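Local coordinates for protein Glp_546_48378_50642 (Giardia intestinalis, PDB 2QVW) that cleaves double-stranded RNA as a Dicer ribonuclease, producing the short interfering RNAs of 21 to 23 base pairs that direct RNA interference, at residues A[8-13]-A[21-26]; A[67-72]-A[113-118]; A[33-38]-A[48-53]; A[74-79]-A[262-267]. One frame throughout, in Å; residues are numbered along the deposited sequence.

Interaction 1 of 4, residues A[8-13]-A[21-26]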
loop_
_atom_site.group_PDB
_atom_site.type_symbol
_atom_site.label_atom_id
_atom_site.label_comp_id
_atom_site.label_asym_id
_atom_site.label_seq_id
_atom_site.Cartn_x
_atom_site.Cartn_y
_atom_site.Cartn_z
ATOM N N HIS A 8 -19.168 8.964 -1.206
ATOM C CA HIS A 8 -17.841 9.422 -0.811
ATOM C C HIS A 8 -18.001 10.856 -0.328
ATOM O O HIS A 8 -18.593 11.676 -1.019
ATOM C CB HIS A 8 -16.882 9.394 -2.008
ATOM C CG HIS A 8 -16.496 8.017 -2.456
ATOM N ND1 HIS A 8 -15.743 7.165 -1.680
ATOM C CD2 HIS A 8 -16.732 7.357 -3.615
ATOM C CE1 HIS A 8 -15.530 6.039 -2.339
ATOM N NE2 HIS A 8 -16.121 6.130 -3.517
ATOM N N CYS A 9 -17.482 11.158 0.855
ATOM C CA CYS A 9 -17.590 12.508 1.406
ATOM C C CYS A 9 -16.377 13.369 1.079
ATOM O O CYS A 9 -15.372 13.348 1.788
ATOM C CB CYS A 9 -17.767 12.460 2.927
ATOM S SG CYS A 9 -19.351 11.803 3.494
ATOM N N CYS A 10 -16.466 14.137 0.005
ATOM C CA CYS A 10 -15.351 14.989 -0.358
ATOM C C CYS A 10 -15.276 16.170 0.591
ATOM O O CYS A 10 -16.243 16.498 1.283
ATOM C CB CYS A 10 -15.491 15.493 -1.798
ATOM S SG CYS A 10 -15.483 14.182 -3.043
ATOM N N THR A 11 -14.102 16.790 0.612
ATOM C CA THR A 11 -13.826 17.951 1.438
ATOM C C THR A 11 -12.700 18.696 0.745
ATOM O O THR A 11 -11.547 18.291 0.812
ATOM C CB THR A 11 -13.363 17.550 2.853
ATOM O OG1 THR A 11 -14.328 16.676 3.450
ATOM C CG2 THR A 11 -13.221 18.775 3.725
ATOM N N VAL A 12 -13.054 19.759 0.039
ATOM C CA VAL A 12 -12.073 20.567 -0.658
ATOM C C VAL A 12 -11.707 21.701 0.284
ATOM O O VAL A 12 -12.556 22.531 0.626
ATOM C CB VAL A 12 -12.646 21.138 -1.972
ATOM C CG1 VAL A 12 -11.680 22.122 -2.582
ATOM C CG2 VAL A 12 -12.902 20.013 -2.944
ATOM N N VAL A 13 -10.443 21.724 0.704
ATOM C CA VAL A 13 -9.958 22.743 1.624
ATOM C C VAL A 13 -9.009 23.748 0.991
ATOM O O VAL A 13 -8.212 23.410 0.122
ATOM C CB VAL A 13 -9.221 22.101 2.824
ATOM C CG1 VAL A 13 -8.772 23.182 3.798
ATOM C CG2 VAL A 13 -10.120 21.094 3.518
ATOM N N TRP A 21 -18.729 17.688 -0.193
ATOM C CA TRP A 21 -19.559 17.185 -1.285
ATOM C C TRP A 21 -19.763 15.692 -1.170
ATOM O O TRP A 21 -18.936 14.995 -0.596
ATOM C CB TRP A 21 -18.904 17.452 -2.633
ATOM C CG TRP A 21 -18.484 18.853 -2.844
ATOM C CD1 TRP A 21 -17.394 19.475 -2.298
ATOM C CD2 TRP A 21 -19.133 19.829 -3.675
ATOM N NE1 TRP A 21 -17.323 20.782 -2.743
ATOM C CE2 TRP A 21 -18.376 21.024 -3.588
ATOM C CE3 TRP A 21 -20.279 19.811 -4.486
ATOM C CZ2 TRP A 21 -18.728 22.186 -4.280
ATOM C CZ3 TRP A 21 -20.630 20.969 -5.174
ATOM C CH2 TRP A 21 -19.854 22.139 -5.065
ATOM N N LEU A 22 -20.866 15.206 -1.726
ATOM C CA LEU A 22 -21.156 13.776 -1.707
ATOM C C LEU A 22 -20.916 13.226 -3.103
ATOM O O LEU A 22 -21.692 13.487 -4.019
ATOM C CB LEU A 22 -22.610 13.508 -1.295
ATOM C CG LEU A 22 -23.129 12.082 -1.553
ATOM C CD1 LEU A 22 -22.312 11.073 -0.774
ATOM C CD2 LEU A 22 -24.583 11.981 -1.166
ATOM N N LEU A 23 -19.840 12.467 -3.265
ATOM C CA LEU A 23 -19.522 11.903 -4.558
ATOM C C LEU A 23 -20.158 10.543 -4.761
ATOM O O LEU A 23 -19.931 9.619 -3.990
ATOM C CB LEU A 23 -18.008 11.790 -4.747
ATOM C CG LEU A 23 -17.575 11.018 -6.002
ATOM C CD1 LEU A 23 -18.323 11.516 -7.227
ATOM C CD2 LEU A 23 -16.093 11.176 -6.183
ATOM N N LEU A 24 -20.949 10.427 -5.821
ATOM C CA LEU A 24 -21.622 9.183 -6.153
ATOM C C LEU A 24 -20.926 8.531 -7.337
ATOM O O LEU A 24 -20.863 9.102 -8.424
ATOM C CB LEU A 24 -23.085 9.463 -6.498
ATOM C CG LEU A 24 -23.851 10.215 -5.401
ATOM C CD1 LEU A 24 -25.246 10.568 -5.880
ATOM C CD2 LEU A 24 -23.905 9.354 -4.145
ATOM N N LEU A 25 -20.393 7.338 -7.116
ATOM C CA LEU A 25 -19.714 6.603 -8.167
ATOM C C LEU A 25 -20.483 5.341 -8.480
ATOM O O LEU A 25 -21.017 4.692 -7.587
ATOM C CB LEU A 25 -18.308 6.227 -7.731
ATOM C CG LEU A 25 -17.311 7.372 -7.678
ATOM C CD1 LEU A 25 -15.942 6.821 -7.335
ATOM C CD2 LEU A 25 -17.278 8.075 -9.024
ATOM N N ASP A 26 -20.534 4.993 -9.756
ATOM C CA ASP A 26 -21.233 3.796 -10.181
ATOM C C ASP A 26 -20.295 2.608 -10.116
ATOM O O ASP A 26 -20.608 1.547 -10.640
ATOM C CB ASP A 26 -21.738 3.963 -11.611
ATOM C CG ASP A 26 -20.627 3.875 -12.639
ATOM O OD1 ASP A 26 -19.519 4.391 -12.368
ATOM O OD2 ASP A 26 -20.867 3.303 -13.727
#
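Cys10 and Trp21 face each other as an antiparallel hydrogen-bonded pair and hold the two strands of a beta hairpin in register. Two backbone bonds define the pair. Cys10 N gives its hydrogen to Trp21 O at 2.7 Å, a somewhat bent bond of 138°. The return bond, Trp21 N to Cys10 O, is longer at 3.1 Å. Farther along, Leu23 N binds His8 O at 2.7 Å and nearly straight, 163°. Between these bonds sits the non-hydrogen-bonded pair Cys9 and Leu22, whose side chains lie on the face away from His8, Cys10, Trp21 and Leu23.

Apolar packing follows the face of His8, Cys10, Trp21 and Leu23. Cys10 CB meets Trp21 CB at 4.0 Å. The sulfur of Cys10 stands anti to its own carbonyl carbon (chi1 -62°), and from there SG reaches Leu23 CB at 3.9 Å, a diagonal contact between successive pairs. At the far end the His8 imidazole and the Leu25 side chain cross at about a right angle, CD2 of His8 lying 3.8 Å from Leu25 CD1.

Helix 267-284 covers this face through Ile270 and Ile274, and Arg260 makes a cation-pi contact with Trp21. Three backbone bonds thus join the two strands, Cys9 and Leu22 turn theirs outward to Glu51 and Leu115, and the buried face is joined by carbon and sulfur contacts that impose little direction of their own.

Interaction 2 of 4, residues A[67-72]-A[113-118]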
loop_
_atom_site.group_PDB
_atom_site.type_symbol
_atom_site.label_atom_id
_atom_site.label_comp_id
_atom_site.label_asym_id
_atom_site.label_seq_id
_atom_site.Cartn_x
_atom_site.Cartn_y
_atom_site.Cartn_z
ATOM N N ALA A 67 -29.263 14.974 -12.084
ATOM C CA ALA A 67 -28.882 15.477 -13.393
ATOM C C ALA A 67 -28.960 16.994 -13.405
ATOM O O ALA A 67 -28.042 17.683 -13.858
ATOM C CB ALA A 67 -29.806 14.906 -14.446
ATOM N N VAL A 68 -30.064 17.514 -12.886
ATOM C CA VAL A 68 -30.262 18.957 -12.864
ATOM C C VAL A 68 -29.108 19.699 -12.187
ATOM O O VAL A 68 -28.380 20.460 -12.842
ATOM C CB VAL A 68 -31.585 19.334 -12.167
ATOM C CG1 VAL A 68 -31.894 20.813 -12.399
ATOM C CG2 VAL A 68 -32.707 18.451 -12.691
ATOM N N TYR A 69 -28.930 19.467 -10.890
ATOM C CA TYR A 69 -27.866 20.135 -10.158
ATOM C C TYR A 69 -26.559 20.090 -10.930
ATOM O O TYR A 69 -25.811 21.068 -10.971
ATOM C CB TYR A 69 -27.649 19.484 -8.806
ATOM C CG TYR A 69 -26.661 20.236 -7.949
ATOM C CD1 TYR A 69 -27.008 21.439 -7.346
ATOM C CD2 TYR A 69 -25.368 19.756 -7.758
ATOM C CE1 TYR A 69 -26.091 22.146 -6.577
ATOM C CE2 TYR A 69 -24.443 20.458 -6.990
ATOM C CZ TYR A 69 -24.811 21.648 -6.404
ATOM O OH TYR A 69 -23.893 22.331 -5.638
ATOM N N GLN A 70 -26.288 18.950 -11.550
ATOM C CA GLN A 70 -25.059 18.792 -12.311
ATOM C C GLN A 70 -24.911 19.870 -13.375
ATOM O O GLN A 70 -23.901 20.582 -13.393
ATOM C CB GLN A 70 -25.020 17.414 -12.962
ATOM C CG GLN A 70 -23.795 16.608 -12.578
ATOM C CD GLN A 70 -23.754 16.273 -11.104
ATOM O OE1 GLN A 70 -24.601 15.546 -10.602
ATOM N NE2 GLN A 70 -22.772 16.803 -10.403
ATOM N N SER A 71 -25.908 19.996 -14.253
ATOM C CA SER A 71 -25.850 21.003 -15.311
ATOM C C SER A 71 -25.519 22.366 -14.706
ATOM O O SER A 71 -24.717 23.132 -15.256
ATOM C CB SER A 71 -27.178 21.079 -16.052
ATOM O OG SER A 71 -28.194 21.485 -15.173
ATOM N N ILE A 72 -26.136 22.657 -13.566
ATOM C CA ILE A 72 -25.887 23.907 -12.867
ATOM C C ILE A 72 -24.389 24.058 -12.754
ATOM O O ILE A 72 -23.814 25.028 -13.236
ATOM C CB ILE A 72 -26.417 23.886 -11.434
ATOM C CG1 ILE A 72 -27.873 23.427 -11.396
ATOM C CG2 ILE A 72 -26.296 25.263 -10.833
ATOM C CD1 ILE A 72 -28.868 24.455 -11.857
ATOM N N ALA A 113 -21.194 12.057 -9.777
ATOM C CA ALA A 113 -22.105 13.186 -9.553
ATOM C C ALA A 113 -21.835 13.802 -8.174
ATOM O O ALA A 113 -21.908 13.120 -7.156
ATOM C CB ALA A 113 -23.550 12.720 -9.640
ATOM N N PHE A 114 -21.530 15.094 -8.143
ATOM C CA PHE A 114 -21.236 15.785 -6.892
ATOM C C PHE A 114 -22.443 16.522 -6.319
ATOM O O PHE A 114 -23.155 17.231 -7.033
ATOM C CB PHE A 114 -20.094 16.771 -7.107
ATOM C CG PHE A 114 -18.845 16.136 -7.622
ATOM C CD1 PHE A 114 -18.103 15.288 -6.820
ATOM C CD2 PHE A 114 -18.415 16.366 -8.917
ATOM C CE1 PHE A 114 -16.941 14.676 -7.305
ATOM C CE2 PHE A 114 -17.254 15.756 -9.410
ATOM C CZ PHE A 114 -16.521 14.912 -8.603
ATOM N N LEU A 115 -22.670 16.340 -5.020
ATOM C CA LEU A 115 -23.772 16.991 -4.327
ATOM C C LEU A 115 -23.234 17.848 -3.206
ATOM O O LEU A 115 -22.187 17.557 -2.626
ATOM C CB LEU A 115 -24.733 15.964 -3.740
ATOM C CG LEU A 115 -25.460 15.084 -4.744
ATOM C CD1 LEU A 115 -26.573 14.340 -4.029
ATOM C CD2 LEU A 115 -26.033 15.955 -5.865
ATOM N N PRO A 116 -23.951 18.921 -2.874
ATOM C CA PRO A 116 -23.520 19.819 -1.805
ATOM C C PRO A 116 -23.805 19.231 -0.435
ATOM O O PRO A 116 -24.818 18.554 -0.236
ATOM C CB PRO A 116 -24.352 21.073 -2.039
ATOM C CG PRO A 116 -24.789 20.958 -3.445
ATOM C CD PRO A 116 -25.074 19.505 -3.608
ATOM N N LEU A 117 -22.911 19.495 0.512
ATOM C CA LEU A 117 -23.078 19.005 1.872
ATOM C C LEU A 117 -22.703 20.106 2.845
ATOM O O LEU A 117 -21.727 20.817 2.631
ATOM C CB LEU A 117 -22.205 17.769 2.116
ATOM C CG LEU A 117 -22.512 16.498 1.302
ATOM C CD1 LEU A 117 -21.676 15.343 1.834
ATOM C CD2 LEU A 117 -23.991 16.151 1.395
ATOM N N LEU A 118 -23.485 20.243 3.911
ATOM C CA LEU A 118 -23.247 21.261 4.932
ATOM C C LEU A 118 -22.180 20.781 5.911
ATOM O O LEU A 118 -21.292 21.538 6.299
ATOM C CB LEU A 118 -24.546 21.548 5.687
ATOM C CG LEU A 118 -25.819 21.623 4.828
ATOM C CD1 LEU A 118 -27.004 22.031 5.703
ATOM C CD2 LEU A 118 -25.636 22.627 3.692
#
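Tyr69 and Gln70, neighbours on helix 60-77, touch adjacent, overlapping parts of strand 112-117: Tyr69 meets Phe114 to Pro116, Gln70 meets Ala113 and Phe114, so both reach Phe114. The short helix and strand segments run almost perpendicular, at 88°, with axes 8.5 Å apart at closest approach, so side chains must span the gap.

The aromatic contacts come from Tyr69. Its CG is anti to the backbone N (chi1 -174°), which extends the ring toward the strand. Pro116 approaches from the opposite direction with CD over one ring face, 3.9 Å from the centroid, a CH-pi contact of doubtful detail because the proline sits too close in the model. The edge of the same ring meets the backbone: Tyr69 CD2 is 3.4 Å from Phe114 O, near the ring plane.

Apolar contact is lighter. Tyr69 CD2 lies 4.3 Å from Leu115 CD2, whose residue sends its CB away from the helix although the branch end returns.

Gln70 makes the neighbouring contact. Its chain bends at chi2 (64°), bringing its end beside Ala113 and Phe114; CD of Gln70 lies 3.8 Å from Ala113 CB.

Tyr69 also packs on Trp21 of the adjoining strand and on Leu129 and Thr132 of helix 127-137. This is helix-on-sheet packing, in which helix 60-77 lies across the outermost strand 112-117 of the antiparallel sheet in the Giardia Dicer N-terminal domain.

Interaction 3 of 4, residues A[33-38]-A[48-53]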
loop_
_atom_site.group_PDB
_atom_site.type_symbol
_atom_site.label_atom_id
_atom_site.label_comp_id
_atom_site.label_asym_id
_atom_site.label_seq_id
_atom_site.Cartn_x
_atom_site.Cartn_y
_atom_site.Cartn_z
ATOM N N PRO A 33 -7.690 7.759 -2.235
ATOM C CA PRO A 33 -6.585 8.522 -1.647
ATOM C C PRO A 33 -6.713 10.026 -1.914
ATOM O O PRO A 33 -6.834 10.454 -3.060
ATOM C CB PRO A 33 -5.359 7.909 -2.319
ATOM C CG PRO A 33 -5.879 7.567 -3.677
ATOM C CD PRO A 33 -7.214 6.926 -3.352
ATOM N N GLY A 34 -6.689 10.822 -0.848
ATOM C CA GLY A 34 -6.799 12.255 -1.013
ATOM C C GLY A 34 -5.641 12.749 -1.848
ATOM O O GLY A 34 -4.829 11.958 -2.322
ATOM N N PHE A 35 -5.565 14.056 -2.045
ATOM C CA PHE A 35 -4.478 14.643 -2.815
ATOM C C PHE A 35 -4.591 16.152 -2.748
ATOM O O PHE A 35 -5.683 16.679 -2.597
ATOM C CB PHE A 35 -4.537 14.185 -4.270
ATOM C CG PHE A 35 -5.722 14.697 -5.014
ATOM C CD1 PHE A 35 -6.963 14.087 -4.886
ATOM C CD2 PHE A 35 -5.603 15.800 -5.839
ATOM C CE1 PHE A 35 -8.071 14.570 -5.576
ATOM C CE2 PHE A 35 -6.702 16.293 -6.534
ATOM C CZ PHE A 35 -7.940 15.676 -6.401
ATOM N N LYS A 36 -3.475 16.861 -2.808
ATOM C CA LYS A 36 -3.579 18.303 -2.772
ATOM C C LYS A 36 -3.246 18.831 -4.146
ATOM O O LYS A 36 -2.559 18.167 -4.912
ATOM C CB LYS A 36 -2.677 18.897 -1.681
ATOM C CG LYS A 36 -1.277 18.341 -1.586
ATOM C CD LYS A 36 -0.599 18.837 -0.313
ATOM C CE LYS A 36 0.892 18.524 -0.320
ATOM N NZ LYS A 36 1.188 17.062 -0.357
ATOM N N VAL A 37 -3.783 20.006 -4.464
ATOM C CA VAL A 37 -3.577 20.650 -5.758
ATOM C C VAL A 37 -2.830 21.973 -5.623
ATOM O O VAL A 37 -3.239 22.859 -4.884
ATOM C CB VAL A 37 -4.919 20.926 -6.472
ATOM C CG1 VAL A 37 -5.363 19.712 -7.265
ATOM C CG2 VAL A 37 -5.971 21.266 -5.445
ATOM N N SER A 38 -1.732 22.093 -6.360
ATOM C CA SER A 38 -0.899 23.283 -6.349
ATOM C C SER A 38 -1.629 24.556 -6.792
ATOM O O SER A 38 -2.782 24.526 -7.228
ATOM C CB SER A 38 0.313 23.051 -7.243
ATOM O OG SER A 38 -0.104 22.648 -8.526
ATOM N N VAL A 48 -7.732 17.946 -1.241
ATOM C CA VAL A 48 -8.976 17.190 -1.330
ATOM C C VAL A 48 -8.891 15.885 -0.552
ATOM O O VAL A 48 -7.993 15.073 -0.778
ATOM C CB VAL A 48 -9.309 16.835 -2.775
ATOM C CG1 VAL A 48 -10.632 16.085 -2.824
ATOM C CG2 VAL A 48 -9.354 18.096 -3.622
ATOM N N TYR A 49 -9.841 15.673 0.349
ATOM C CA TYR A 49 -9.850 14.465 1.162
ATOM C C TYR A 49 -11.084 13.634 0.864
ATOM O O TYR A 49 -12.169 14.180 0.671
ATOM C CB TYR A 49 -9.837 14.842 2.639
ATOM C CG TYR A 49 -8.727 15.801 3.012
ATOM C CD1 TYR A 49 -7.452 15.343 3.320
ATOM C CD2 TYR A 49 -8.956 17.173 3.055
ATOM C CE1 TYR A 49 -6.435 16.227 3.665
ATOM C CE2 TYR A 49 -7.950 18.064 3.397
ATOM C CZ TYR A 49 -6.693 17.590 3.701
ATOM O OH TYR A 49 -5.706 18.484 4.045
ATOM N N PHE A 50 -10.918 12.314 0.833
ATOM C CA PHE A 50 -12.033 11.412 0.568
ATOM C C PHE A 50 -12.250 10.523 1.775
ATOM O O PHE A 50 -11.384 10.429 2.641
ATOM C CB PHE A 50 -11.744 10.524 -0.646
ATOM C CG PHE A 50 -11.438 11.282 -1.897
ATOM C CD1 PHE A 50 -12.427 11.995 -2.554
ATOM C CD2 PHE A 50 -10.150 11.296 -2.406
ATOM C CE1 PHE A 50 -12.142 12.712 -3.694
ATOM C CE2 PHE A 50 -9.854 12.011 -3.546
ATOM C CZ PHE A 50 -10.856 12.723 -4.195
ATOM N N GLU A 51 -13.406 9.867 1.817
ATOM C CA GLU A 51 -13.753 8.958 2.905
ATOM C C GLU A 51 -15.086 8.280 2.634
ATOM O O GLU A 51 -16.134 8.930 2.601
ATOM C CB GLU A 51 -13.809 9.714 4.223
ATOM C CG GLU A 51 -14.672 10.927 4.161
ATOM C CD GLU A 51 -14.266 11.955 5.185
ATOM O OE1 GLU A 51 -14.335 11.645 6.391
ATOM O OE2 GLU A 51 -13.871 13.070 4.786
ATOM N N ALA A 52 -15.025 6.963 2.443
ATOM C CA ALA A 52 -16.192 6.133 2.158
ATOM C C ALA A 52 -17.468 6.545 2.887
ATOM O O ALA A 52 -17.431 7.070 3.995
ATOM C CB ALA A 52 -15.870 4.672 2.464
ATOM N N GLY A 53 -18.600 6.288 2.245
ATOM C CA GLY A 53 -19.879 6.628 2.830
ATOM C C GLY A 53 -20.821 5.451 2.699
ATOM O O GLY A 53 -20.363 4.319 2.572
#
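The beta hairpin of strands 35-37 and 46-49 is part of the antiparallel sheet in the N-terminal domain. Between residues 33-38 and 48-53 its hydrogen-bonded pair is Phe35 with Val48; Val37 and Ala46 continue the hairpin. Phe35 N donates to Val48 O at 2.9 Å. Val48 N returns a bond to Phe35 O at 2.8 Å and 162°. Such a reciprocal pair fixes both the spacing and the register of the strands.

The two side chains of the pair lie side by side and point the same way. Phe35 CG occupies the position between the backbone N and the carbonyl carbon (chi1 67°), which swings the ring across Val48. Val48 CB then lies over one ring face, 4.2 Å from the centroid, as a CH-pi contact displaced toward the rim. Phe50 meets the rim of the Phe35 ring at CE1, the same atom that Val48 CB lies nearest: Phe35 CE1 and Phe50 CZ are 3.6 Å apart, and the planes are inclined at 30°. This is a rim-to-rim meeting, with neither ring above the other.

Beyond the pair, Gly34 runs alongside Tyr49, CA to CA 4.4 Å, and Gly34 CA lies 3.8 Å from Phe50 CD2. Pro33 O lies at the edge of the Phe50 ring, 3.4 Å from CE2, and also accepts a hydrogen bond from NE2 of His273, whose ring stacks with Phe35. Phe50 further packs against Cys10 of strand 6-13.

Between these segments the directional bonds are therefore the two of Phe35 and Val48, whereas the aromatic cluster beside them gains its cohesion from dispersion and shape, with a backbone oxygen meeting the polarised C-H edge of Phe50.

Interaction 4 of 4, residues A[74-79]-A[262-267]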
loop_
_atom_site.group_PDB
_atom_site.type_symbol
_atom_site.label_atom_id
_atom_site.label_comp_id
_atom_site.label_asym_id
_atom_site.label_seq_id
_atom_site.Cartn_x
_atom_site.Cartn_y
_atom_site.Cartn_z
ATOM N N PHE A 74 -21.820 22.443 -14.172
ATOM C CA PHE A 74 -21.142 22.540 -15.454
ATOM C C PHE A 74 -21.243 23.940 -16.049
ATOM O O PHE A 74 -20.367 24.374 -16.809
ATOM C CB PHE A 74 -21.728 21.510 -16.419
ATOM C CG PHE A 74 -21.341 20.102 -16.091
ATOM C CD1 PHE A 74 -22.299 19.097 -16.032
ATOM C CD2 PHE A 74 -20.005 19.781 -15.844
ATOM C CE1 PHE A 74 -21.935 17.790 -15.732
ATOM C CE2 PHE A 74 -19.630 18.474 -15.543
ATOM C CZ PHE A 74 -20.601 17.474 -15.487
ATOM N N GLN A 75 -22.309 24.650 -15.700
ATOM C CA GLN A 75 -22.494 25.993 -16.207
ATOM C C GLN A 75 -21.687 26.989 -15.401
ATOM O O GLN A 75 -21.143 27.939 -15.945
ATOM C CB GLN A 75 -23.962 26.366 -16.173
ATOM C CG GLN A 75 -24.257 27.619 -16.935
ATOM C CD GLN A 75 -25.696 27.685 -17.371
ATOM O OE1 GLN A 75 -26.611 27.655 -16.550
ATOM N NE2 GLN A 75 -25.911 27.767 -18.675
ATOM N N LEU A 76 -21.604 26.774 -14.098
ATOM C CA LEU A 76 -20.820 27.654 -13.248
ATOM C C LEU A 76 -19.327 27.474 -13.547
ATOM O O LEU A 76 -18.517 28.349 -13.254
ATOM C CB LEU A 76 -21.091 27.345 -11.773
ATOM C CG LEU A 76 -22.535 27.518 -11.300
ATOM C CD1 LEU A 76 -22.623 27.173 -9.842
ATOM C CD2 LEU A 76 -22.997 28.945 -11.525
ATOM N N LEU A 77 -18.971 26.331 -14.126
ATOM C CA LEU A 77 -17.585 26.035 -14.461
ATOM C C LEU A 77 -17.188 26.680 -15.780
ATOM O O LEU A 77 -16.001 26.881 -16.049
ATOM C CB LEU A 77 -17.358 24.518 -14.533
ATOM C CG LEU A 77 -17.133 23.767 -13.208
ATOM C CD1 LEU A 77 -17.263 22.284 -13.445
ATOM C CD2 LEU A 77 -15.755 24.097 -12.631
ATOM N N GLY A 78 -18.172 26.994 -16.611
ATOM C CA GLY A 78 -17.859 27.645 -17.867
ATOM C C GLY A 78 -17.727 26.763 -19.090
ATOM O O GLY A 78 -17.851 25.543 -19.001
ATOM N N PRO A 79 -17.474 27.372 -20.260
ATOM C CA PRO A 79 -17.309 26.743 -21.579
ATOM C C PRO A 79 -16.015 25.961 -21.788
ATOM O O PRO A 79 -15.875 25.256 -22.782
ATOM C CB PRO A 79 -17.404 27.924 -22.546
ATOM C CG PRO A 79 -18.165 28.970 -21.761
ATOM C CD PRO A 79 -17.558 28.836 -20.400
ATOM N N GLN A 262 -15.690 28.660 -5.877
ATOM C CA GLN A 262 -14.299 28.238 -6.065
ATOM C C GLN A 262 -13.999 26.772 -5.731
ATOM O O GLN A 262 -13.272 26.103 -6.457
ATOM C CB GLN A 262 -13.363 29.130 -5.256
ATOM C CG GLN A 262 -11.919 28.659 -5.265
ATOM C CD GLN A 262 -11.008 29.574 -4.478
ATOM O OE1 GLN A 262 -11.284 29.899 -3.324
ATOM N NE2 GLN A 262 -9.912 29.988 -5.097
ATOM N N ALA A 263 -14.541 26.274 -4.628
ATOM C CA ALA A 263 -14.294 24.887 -4.269
ATOM C C ALA A 263 -14.668 23.992 -5.447
ATOM O O ALA A 263 -13.994 23.007 -5.733
ATOM C CB ALA A 263 -15.104 24.509 -3.051
ATOM N N LEU A 264 -15.744 24.370 -6.124
ATOM C CA LEU A 264 -16.283 23.652 -7.271
ATOM C C LEU A 264 -15.353 23.709 -8.464
ATOM O O LEU A 264 -15.519 22.974 -9.426
ATOM C CB LEU A 264 -17.656 24.243 -7.629
ATOM C CG LEU A 264 -18.064 24.426 -9.088
ATOM C CD1 LEU A 264 -18.801 23.203 -9.575
ATOM C CD2 LEU A 264 -18.947 25.657 -9.200
ATOM N N GLN A 265 -14.375 24.594 -8.411
ATOM C CA GLN A 265 -13.435 24.689 -9.511
ATOM C C GLN A 265 -12.430 23.533 -9.406
ATOM O O GLN A 265 -11.602 23.320 -10.281
ATOM C CB GLN A 265 -12.710 26.029 -9.451
ATOM C CG GLN A 265 -13.623 27.243 -9.438
ATOM C CD GLN A 265 -14.575 27.260 -10.604
ATOM O OE1 GLN A 265 -14.171 27.108 -11.759
ATOM N NE2 GLN A 265 -15.852 27.453 -10.314
ATOM N N PHE A 266 -12.519 22.777 -8.321
ATOM C CA PHE A 266 -11.622 21.656 -8.111
ATOM C C PHE A 266 -12.339 20.329 -8.246
ATOM O O PHE A 266 -11.950 19.355 -7.619
ATOM C CB PHE A 266 -10.988 21.724 -6.726
ATOM C CG PHE A 266 -10.069 22.892 -6.532
ATOM C CD1 PHE A 266 -10.519 24.060 -5.917
ATOM C CD2 PHE A 266 -8.749 22.825 -6.956
ATOM C CE1 PHE A 266 -9.667 25.149 -5.727
ATOM C CE2 PHE A 266 -7.891 23.902 -6.773
ATOM C CZ PHE A 266 -8.351 25.069 -6.156
ATOM N N LEU A 267 -13.400 20.294 -9.041
ATOM C CA LEU A 267 -14.122 19.049 -9.241
ATOM C C LEU A 267 -13.655 18.378 -10.522
ATOM O O LEU A 267 -13.609 17.145 -10.606
ATOM C CB LEU A 267 -15.631 19.282 -9.284
ATOM C CG LEU A 267 -16.281 19.589 -7.942
ATOM C CD1 LEU A 267 -17.782 19.564 -8.115
ATOM C CD2 LEU A 267 -15.850 18.572 -6.901
#
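Leu77 and Leu264 give up the greatest area to this contact, 76 and 64 Å², and they meet where the last part of helix 60-77 comes up against residues 264 and 265. Their side chains come together obliquely, Leu77 CG lying 4.0 Å from Leu264 CD1. One branch of Leu77 continues past this meeting: CD2 reaches the backbone, 3.4 Å from Leu264 O. With CG anti to the carbonyl carbon (chi1 -81°), the Leu77 branches come nearer to segment 262-267 than the direction of its CB would suggest.

Leu264 divides its two methyl groups between neighbouring leucines. While CD1 faces Leu77, CD2 touches Leu76 CB at 3.8 Å, the Leu76 and Leu264 side chains crossing at about a right angle. The Leu264 methyls are thus set against two successive residues of helix 60-77.

Gln265 is third in area at 38 Å². Its chain bends at chi2 (-55°) and folds back along Leu77, the two side chains sliding past each other in opposite directions. OE1 of Gln265 stands 3.5 Å from Leu77 CD2, a van der Waals contact of an amide with a methyl group.

The backbone changes course on both sides. Gly78, with positive phi (96°), is the first residue to leave the helical conformation, and Leu264 to Leu267 form a type I beta turn. Trp85 of helix 85-90 packs on Leu77 and Leu267, and Trp21 touches Leu264. This is largely apolar packing, joining helix 60-77 of the N-terminal domain to the connection between helices 260-264 and 267-284.

In the fold
Interactions 1, 2 and 3 share one antiparallel sheet. Strands 18-25 and 112-117 are neighbours in it, linking interactions 1 and 2, whose centres lie about 11 Å apart; strands 6-13 and 46-49 do the same for interactions 1 and 3, centres about 9 Å apart. The centres of interactions 2 and 3 are about 18 Å apart, and the two do not touch. Interaction 4 shares helix 60-77 with interaction 2 and meets it through Phe114 and Leu267; it also touches interaction 1 (Trp21 with Leu264) and interaction 3 (Val37 with Phe266). Along the chain interactions 1 and 3 close in turn before interactions 2 and 4, whose segments alternate. Residues 262-267, far along the sequence, thus pack against all three contacts of the N-terminal domain.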